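Imidazolonepropionase (Unidentified, PDB 2Q09) catalyses the hydrolytic opening of the imidazolone-5-propanoate ring to N-formimidoyl-L-glutamate, the third step of histidine degradation, and holds an iron(III) ion in this structure. Local coordinates at residues A[70-76]-A[138-144]; A[170-176]-A[208-214]. All coordinates share one frame; numbering follows the deposited sequence.

Contact 1. Residues A[70-76]-A[138-144]; sequences DCHTHLI and VEIKSGY. With FE (Fe (III) ion), chain B; DI6 (3-[(4S)-2,5-dioxoimidazolidin-4-yl]propanoic acid), chain C.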
loop_
_atom_site.group_PDB
_atom_site.type_symbol
_atom_site.label_atom_id
_atom_site.label_comp_id
_atom_site.label_asym_id
_atom_site.label_seq_id
_atom_site.Cartn_x
_atom_site.Cartn_y
_atom_site.Cartn_z
ATOM N N ASP A 70 -3.657 0.218 -2.570
ATOM C CA ASP A 70 -3.132 0.721 -1.288
ATOM C C ASP A 70 -1.848 -0.081 -1.073
ATOM O O ASP A 70 -1.882 -1.212 -0.583
ATOM C CB ASP A 70 -4.140 0.439 -0.164
ATOM C CG ASP A 70 -3.936 1.326 1.048
ATOM O OD1 ASP A 70 -4.744 1.200 1.991
ATOM O OD2 ASP A 70 -2.990 2.144 1.062
ATOM N N CYS A 71 -0.717 0.513 -1.436
ATOM C CA CYS A 71 0.570 -0.170 -1.388
ATOM C C CYS A 71 1.372 -0.186 -0.093
ATOM O O CYS A 71 2.528 -0.610 -0.105
ATOM C CB CYS A 71 1.464 0.373 -2.511
ATOM S SG CYS A 71 1.940 2.146 -2.332
ATOM N N HIS A 72 0.779 0.250 1.014
ATOM C CA HIS A 72 1.501 0.268 2.278
ATOM C C HIS A 72 0.562 0.184 3.474
ATOM O O HIS A 72 0.046 1.201 3.934
ATOM C CB HIS A 72 2.345 1.545 2.361
ATOM C CG HIS A 72 3.165 1.661 3.612
ATOM N ND1 HIS A 72 4.514 1.938 3.591
ATOM C CD2 HIS A 72 2.821 1.577 4.920
ATOM C CE1 HIS A 72 4.968 2.019 4.829
ATOM N NE2 HIS A 72 3.960 1.805 5.655
ATOM N N THR A 73 0.310 -1.028 3.963
ATOM C CA THR A 73 -0.540 -1.163 5.139
ATOM C C THR A 73 -0.024 -2.189 6.135
ATOM O O THR A 73 0.787 -3.053 5.792
ATOM C CB THR A 73 -2.005 -1.546 4.791
ATOM O OG1 THR A 73 -2.138 -2.974 4.736
ATOM C CG2 THR A 73 -2.415 -0.956 3.446
ATOM N N HIS A 74 -0.499 -2.054 7.370
ATOM C CA HIS A 74 -0.179 -2.952 8.475
ATOM C C HIS A 74 -1.561 -3.331 9.016
ATOM O O HIS A 74 -1.743 -3.371 10.223
ATOM C CB HIS A 74 0.552 -2.227 9.617
ATOM C CG HIS A 74 1.839 -1.557 9.235
ATOM N ND1 HIS A 74 3.062 -1.983 9.710
ATOM C CD2 HIS A 74 2.088 -0.428 8.530
ATOM C CE1 HIS A 74 4.003 -1.143 9.322
ATOM N NE2 HIS A 74 3.441 -0.187 8.605
ATOM N N LEU A 75 -2.527 -3.617 8.145
ATOM C CA LEU A 75 -3.883 -3.904 8.614
ATOM C C LEU A 75 -4.091 -5.175 9.430
ATOM O O LEU A 75 -5.159 -5.356 10.023
ATOM C CB LEU A 75 -4.879 -3.860 7.444
ATOM C CG LEU A 75 -4.865 -4.929 6.351
ATOM C CD1 LEU A 75 -5.577 -6.197 6.842
ATOM C CD2 LEU A 75 -5.588 -4.366 5.120
ATOM N N ILE A 76 -3.091 -6.050 9.464
ATOM C CA ILE A 76 -3.202 -7.274 10.255
ATOM C C ILE A 76 -2.608 -7.032 11.644
ATOM O O ILE A 76 -1.409 -6.752 11.773
ATOM C CB ILE A 76 -2.448 -8.446 9.595
ATOM C CG1 ILE A 76 -3.251 -8.964 8.395
ATOM C CG2 ILE A 76 -2.205 -9.571 10.622
ATOM C CD1 ILE A 76 -2.562 -10.129 7.653
ATOM N N VAL A 138 -4.171 -4.682 -2.339
ATOM C CA VAL A 138 -3.679 -4.112 -1.091
ATOM C C VAL A 138 -2.400 -4.823 -0.665
ATOM O O VAL A 138 -2.263 -6.029 -0.847
ATOM C CB VAL A 138 -4.736 -4.229 0.050
ATOM C CG1 VAL A 138 -5.101 -5.701 0.293
ATOM C CG2 VAL A 138 -4.193 -3.613 1.333
ATOM N N GLU A 139 -1.453 -4.058 -0.128
ATOM C CA GLU A 139 -0.196 -4.614 0.359
ATOM C C GLU A 139 -0.323 -4.711 1.880
ATOM O O GLU A 139 -0.740 -3.746 2.536
ATOM C CB GLU A 139 0.971 -3.690 0.006
ATOM C CG GLU A 139 2.350 -4.247 0.395
ATOM C CD GLU A 139 2.955 -3.557 1.613
ATOM O OE1 GLU A 139 2.201 -2.945 2.411
ATOM O OE2 GLU A 139 4.192 -3.635 1.777
ATOM N N ILE A 140 0.022 -5.870 2.434
ATOM C CA ILE A 140 -0.062 -6.087 3.873
ATOM C C ILE A 140 1.287 -6.552 4.414
ATOM O O ILE A 140 1.885 -7.502 3.898
ATOM C CB ILE A 140 -1.150 -7.130 4.207
ATOM C CG1 ILE A 140 -2.502 -6.654 3.664
ATOM C CG2 ILE A 140 -1.230 -7.338 5.721
ATOM C CD1 ILE A 140 -3.643 -7.662 3.861
ATOM N N LYS A 141 1.763 -5.879 5.453
ATOM C CA LYS A 141 3.049 -6.215 6.049
ATOM C C LYS A 141 2.913 -7.059 7.309
ATOM O O LYS A 141 1.838 -7.124 7.916
ATOM C CB LYS A 141 3.800 -4.934 6.416
ATOM C CG LYS A 141 3.872 -3.902 5.295
ATOM C CD LYS A 141 4.343 -2.558 5.826
ATOM C CE LYS A 141 4.269 -1.483 4.741
ATOM N NZ LYS A 141 5.096 -1.865 3.554
ATOM N N SER A 142 4.002 -7.727 7.678
ATOM C CA SER A 142 4.033 -8.500 8.913
ATOM C C SER A 142 4.606 -7.442 9.862
ATOM O O SER A 142 4.221 -6.280 9.773
ATOM C CB SER A 142 4.963 -9.717 8.777
ATOM O OG SER A 142 6.288 -9.347 8.422
ATOM N N GLY A 143 5.503 -7.809 10.767
ATOM C CA GLY A 143 6.078 -6.792 11.633
ATOM C C GLY A 143 5.538 -6.637 13.044
ATOM O O GLY A 143 6.068 -5.843 13.818
ATOM N N TYR A 144 4.476 -7.352 13.384
ATOM C CA TYR A 144 3.933 -7.279 14.737
ATOM C C TYR A 144 4.090 -8.630 15.442
ATOM O O TYR A 144 3.483 -8.866 16.495
ATOM C CB TYR A 144 2.455 -6.866 14.714
ATOM C CG TYR A 144 2.235 -5.410 14.344
ATOM C CD1 TYR A 144 2.958 -4.398 14.976
ATOM C CD2 TYR A 144 1.303 -5.041 13.376
ATOM C CE1 TYR A 144 2.762 -3.056 14.659
ATOM C CE2 TYR A 144 1.091 -3.699 13.048
ATOM C CZ TYR A 144 1.827 -2.713 13.695
ATOM O OH TYR A 144 1.613 -1.389 13.386
HETATM FE FE FE B . 4.053 1.644 7.829
HETATM N N1 DI6 C . 6.431 3.848 11.361
HETATM C C2 DI6 C . 5.154 4.065 11.744
HETATM O O2 DI6 C . 4.581 5.137 11.819
HETATM C C3 DI6 C . 4.562 2.668 12.053
HETATM N N4 DI6 C . 5.712 1.776 11.785
HETATM C C5 DI6 C . 6.744 2.546 11.386
HETATM O O5 DI6 C . 7.841 2.104 11.073
HETATM C C6 DI6 C . 4.087 2.585 13.496
HETATM C C7 DI6 C . 3.494 1.219 13.848
HETATM C C8 DI6 C . 2.992 1.084 15.293
HETATM O O9 DI6 C . 2.228 0.133 15.548
HETATM O O10 DI6 C . 3.345 1.910 16.174
HETATM O O HOH W 1 4.995 -0.421 1.162
HETATM O O HOH W 2 3.658 -4.023 11.348
HETATM O O HOH W 3 0.949 -7.946 10.854
HETATM O O HOH W 4 4.210 3.597 9.284
#
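His72 and His74, the HxH motif at the start of the amidohydrolase barrel, on strand 63-73 and just after it, lie against Lys141 of the neighbouring parallel strand 135-141 and bind the iron(III) ion. His72 NE2 stands 2.2 Å from the metal and His74 NE2 2.1 Å, with His242, Asp317 and a water completing the site. The Lys141 chain runs beneath both imidazoles. Its CE sits over the centre of the His72 ring, 3.3 Å from the centroid and 7° off the ring normal, while CD lies over one face of His74, offset toward the rim; both are CH-pi contacts. A bend at chi4 (-58°) then turns NZ to the syn side of Glu139 OE2, a 2.7 Å salt bridge, and NZ also pairs with Asp212. Glu139, bent at its second torsion, reaches across to 70-76, where Glu139 OE1 receives Thr73 N nearly along its C-O axis at 3.1 Å. Its OE2 has Lys240 and Thr172 as further partners. Thr73 OG1 donates to Glu139 O at 2.7 Å, so this threonine is gripped through backbone and hydroxyl alike. On the face that Thr73 shares with Ile140, Leu75 CD1 meets Ile140 CD1 and Ile76 CD1 meets Ile140 CG2. Farther out, Tyr144 OH gives a 2.7 Å hydrogen bond to carboxylate oxygen O9 of the inhibitor, and one water joins His74 ND1 to Ser142 O. His72 ND1 bonds to Asp264, so both His72 and His74 have their second nitrogen engaged, and the lysine's aliphatic carbons probably help to fix how both rings are turned.

Contact 2. Residues A[170-176]-A[208-214]; sequences KTTLLAA and ADAVDVF. With DI6 (3-[(4S)-2,5-dioxoimidazolidin-4-yl]propanoic acid), chain C.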
loop_
_atom_site.group_PDB
_atom_site.type_symbol
_atom_site.label_atom_id
_atom_site.label_comp_id
_atom_site.label_asym_id
_atom_site.label_seq_id
_atom_site.Cartn_x
_atom_site.Cartn_y
_atom_site.Cartn_z
ATOM N N LYS A 170 -0.640 -8.374 -1.715
ATOM C CA LYS A 170 0.800 -8.500 -1.877
ATOM C C LYS A 170 1.302 -8.535 -0.438
ATOM O O LYS A 170 0.902 -7.702 0.387
ATOM C CB LYS A 170 1.381 -7.285 -2.601
ATOM C CG LYS A 170 0.796 -7.051 -3.997
ATOM C CD LYS A 170 1.073 -8.205 -4.951
ATOM C CE LYS A 170 2.551 -8.329 -5.292
ATOM N NZ LYS A 170 2.767 -9.335 -6.363
ATOM N N THR A 171 2.159 -9.496 -0.123
ATOM C CA THR A 171 2.667 -9.600 1.237
ATOM C C THR A 171 4.068 -9.041 1.365
ATOM O O THR A 171 4.866 -9.118 0.431
ATOM C CB THR A 171 2.682 -11.063 1.713
ATOM O OG1 THR A 171 3.509 -11.838 0.837
ATOM C CG2 THR A 171 1.266 -11.634 1.712
ATOM N N THR A 172 4.371 -8.503 2.538
ATOM C CA THR A 172 5.678 -7.934 2.780
ATOM C C THR A 172 6.175 -8.316 4.165
ATOM O O THR A 172 5.496 -8.078 5.168
ATOM C CB THR A 172 5.642 -6.401 2.658
ATOM O OG1 THR A 172 5.221 -6.034 1.334
ATOM C CG2 THR A 172 7.023 -5.819 2.907
ATOM N N LEU A 173 7.360 -8.913 4.215
ATOM C CA LEU A 173 7.956 -9.319 5.478
ATOM C C LEU A 173 8.601 -8.112 6.150
ATOM O O LEU A 173 9.567 -7.553 5.636
ATOM C CB LEU A 173 9.023 -10.387 5.239
ATOM C CG LEU A 173 9.734 -10.870 6.501
ATOM C CD1 LEU A 173 8.759 -11.654 7.360
ATOM C CD2 LEU A 173 10.926 -11.749 6.120
ATOM N N LEU A 174 8.064 -7.717 7.300
ATOM C CA LEU A 174 8.599 -6.576 8.029
ATOM C C LEU A 174 9.050 -6.998 9.426
ATOM O O LEU A 174 8.635 -6.415 10.426
ATOM C CB LEU A 174 7.535 -5.480 8.136
ATOM C CG LEU A 174 7.925 -4.169 8.829
ATOM C CD1 LEU A 174 8.998 -3.450 8.023
ATOM C CD2 LEU A 174 6.693 -3.284 8.971
ATOM N N ALA A 175 9.890 -8.028 9.493
ATOM C CA ALA A 175 10.389 -8.516 10.774
ATOM C C ALA A 175 11.300 -7.466 11.402
ATOM O O ALA A 175 11.443 -7.402 12.623
ATOM C CB ALA A 175 11.145 -9.830 10.578
ATOM N N ALA A 176 11.913 -6.641 10.559
ATOM C CA ALA A 176 12.802 -5.584 11.039
ATOM C C ALA A 176 12.017 -4.296 11.312
ATOM O O ALA A 176 12.421 -3.207 10.915
ATOM C CB ALA A 176 13.910 -5.323 10.015
ATOM N N ALA A 208 6.299 -14.465 1.233
ATOM C CA ALA A 208 6.650 -13.052 1.107
ATOM C C ALA A 208 6.934 -12.579 -0.315
ATOM O O ALA A 208 7.756 -13.163 -1.016
ATOM C CB ALA A 208 7.853 -12.737 2.000
ATOM N N ASP A 209 6.255 -11.517 -0.733
ATOM C CA ASP A 209 6.464 -10.958 -2.063
ATOM C C ASP A 209 7.554 -9.894 -1.993
ATOM O O ASP A 209 8.143 -9.538 -3.014
ATOM C CB ASP A 209 5.171 -10.342 -2.607
ATOM C CG ASP A 209 4.073 -11.364 -2.782
ATOM O OD1 ASP A 209 4.370 -12.462 -3.303
ATOM O OD2 ASP A 209 2.915 -11.073 -2.408
ATOM N N ALA A 210 7.821 -9.395 -0.791
ATOM C CA ALA A 210 8.846 -8.371 -0.605
ATOM C C ALA A 210 9.316 -8.303 0.844
ATOM O O ALA A 210 8.699 -8.903 1.731
ATOM C CB ALA A 210 8.311 -7.012 -1.037
ATOM N N VAL A 211 10.423 -7.593 1.064
ATOM C CA VAL A 211 10.995 -7.414 2.396
ATOM C C VAL A 211 11.117 -5.920 2.688
ATOM O O VAL A 211 11.617 -5.160 1.860
ATOM C CB VAL A 211 12.390 -8.070 2.513
ATOM C CG1 VAL A 211 12.974 -7.824 3.894
ATOM C CG2 VAL A 211 12.281 -9.557 2.246
ATOM N N ASP A 212 10.665 -5.524 3.876
ATOM C CA ASP A 212 10.647 -4.127 4.318
ATOM C C ASP A 212 11.526 -3.966 5.563
ATOM O O ASP A 212 11.860 -4.953 6.222
ATOM C CB ASP A 212 9.195 -3.747 4.651
ATOM C CG ASP A 212 8.957 -2.245 4.725
ATOM O OD1 ASP A 212 9.927 -1.457 4.794
ATOM O OD2 ASP A 212 7.767 -1.859 4.727
ATOM N N VAL A 213 11.880 -2.726 5.885
ATOM C CA VAL A 213 12.720 -2.433 7.047
ATOM C C VAL A 213 12.441 -1.054 7.637
ATOM O O VAL A 213 12.214 -0.092 6.909
ATOM C CB VAL A 213 14.225 -2.472 6.682
ATOM C CG1 VAL A 213 15.056 -2.000 7.864
ATOM C CG2 VAL A 213 14.640 -3.881 6.276
ATOM N N PHE A 214 12.455 -0.962 8.961
ATOM C CA PHE A 214 12.262 0.315 9.632
ATOM C C PHE A 214 13.650 0.837 9.985
ATOM O O PHE A 214 14.207 0.510 11.033
ATOM C CB PHE A 214 11.429 0.155 10.906
ATOM C CG PHE A 214 11.271 1.430 11.682
ATOM C CD1 PHE A 214 10.905 2.608 11.036
ATOM C CD2 PHE A 214 11.450 1.449 13.063
ATOM C CE1 PHE A 214 10.717 3.791 11.756
ATOM C CE2 PHE A 214 11.266 2.625 13.786
ATOM C CZ PHE A 214 10.896 3.796 13.129
HETATM N N1 DI6 C . 6.431 3.848 11.361
HETATM C C2 DI6 C . 5.154 4.065 11.744
HETATM O O2 DI6 C . 4.581 5.137 11.819
HETATM C C3 DI6 C . 4.562 2.668 12.053
HETATM N N4 DI6 C . 5.712 1.776 11.785
HETATM C C5 DI6 C . 6.744 2.546 11.386
HETATM O O5 DI6 C . 7.841 2.104 11.073
HETATM C C6 DI6 C . 4.087 2.585 13.496
HETATM C C7 DI6 C . 3.494 1.219 13.848
HETATM C C8 DI6 C . 2.992 1.084 15.293
HETATM O O9 DI6 C . 2.228 0.133 15.548
HETATM O O10 DI6 C . 3.345 1.910 16.174
HETATM O O HOH W 5 0.811 -11.644 -4.838
HETATM O O HOH W 6 12.026 -7.364 7.509
#
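Swung beside its own backbone N (chi1 -63°), the carboxylate of Asp209 reaches back to strand 168-176, where OD2 takes the N-H of Thr171 at 2.9 Å. The bond is nearly straight, 167° at the hydrogen, and meets OD2 on its anti side, somewhat out of the carboxylate plane. Farther along the strands, Asp212 and Leu174 both carry CG opposite the backbone N, and the two side chains run alongside one another in the same direction, with Leu174 CD1 3.4 Å from Asp212 CB. Thr172 CG2, two residues before Leu174 on the same strand, touches that CB too. Asp209 N returns a bond to Thr171 O, its donor standing above the carbonyl plane, and OD2 is also held by Arg159 in a salt bridge. With an alanine here in place of Asp209, Thr171 N would probably lose its acceptor and Arg159 its carboxylate mate. The two strands belong to a beta-alpha-beta unit of the TIM barrel, with helix 187-204 making the crossover, and they run parallel but splayed, the axes of 170-176 and 210-213 lying at 39°. Both backbone polar groups of Leu173 are bonded to 208-214: its N-H goes to Ala210 O at 2.8 Å, and its O receives Asp212 N at 2.9 Å. Next to these, Leu173 CB meets Ala208 CB, and Ala176 CB rests on the methyls of Val213. A water accepts from Ala176 N and donates to Asp212 O, bridging the strands near their ends. Phe214 N donates to Ala176 O at 3.0 Å, and the phenyl ring turns one face to the inhibitor, whose O5 sits 3.1 Å from Phe214 CD1, offset toward the rim.

How the contacts relate
Strands 135-141 and 168-176 are neighbours in the barrel, so contact 1 and contact 2 lie next to each other in its wall, their centres about 9 Å apart. Two probable hydrogen bonds stitch them: Glu139 OE2 to Thr172 OG1 at 2.6 Å, and Ser142 OG to Leu174 N at 2.7 Å. Leu174 CD2 also packs on His74 CE1 at 3.5 Å, so contact 2 packs against a residue that binds the metal. The salt bridge between Lys141 and Asp212 ties the two together once more. Both contacts reach the inhibitor, but at different ends: 138-144 holds its carboxylate through Tyr144, whereas 208-214 lays Phe214 against its ring carbonyl.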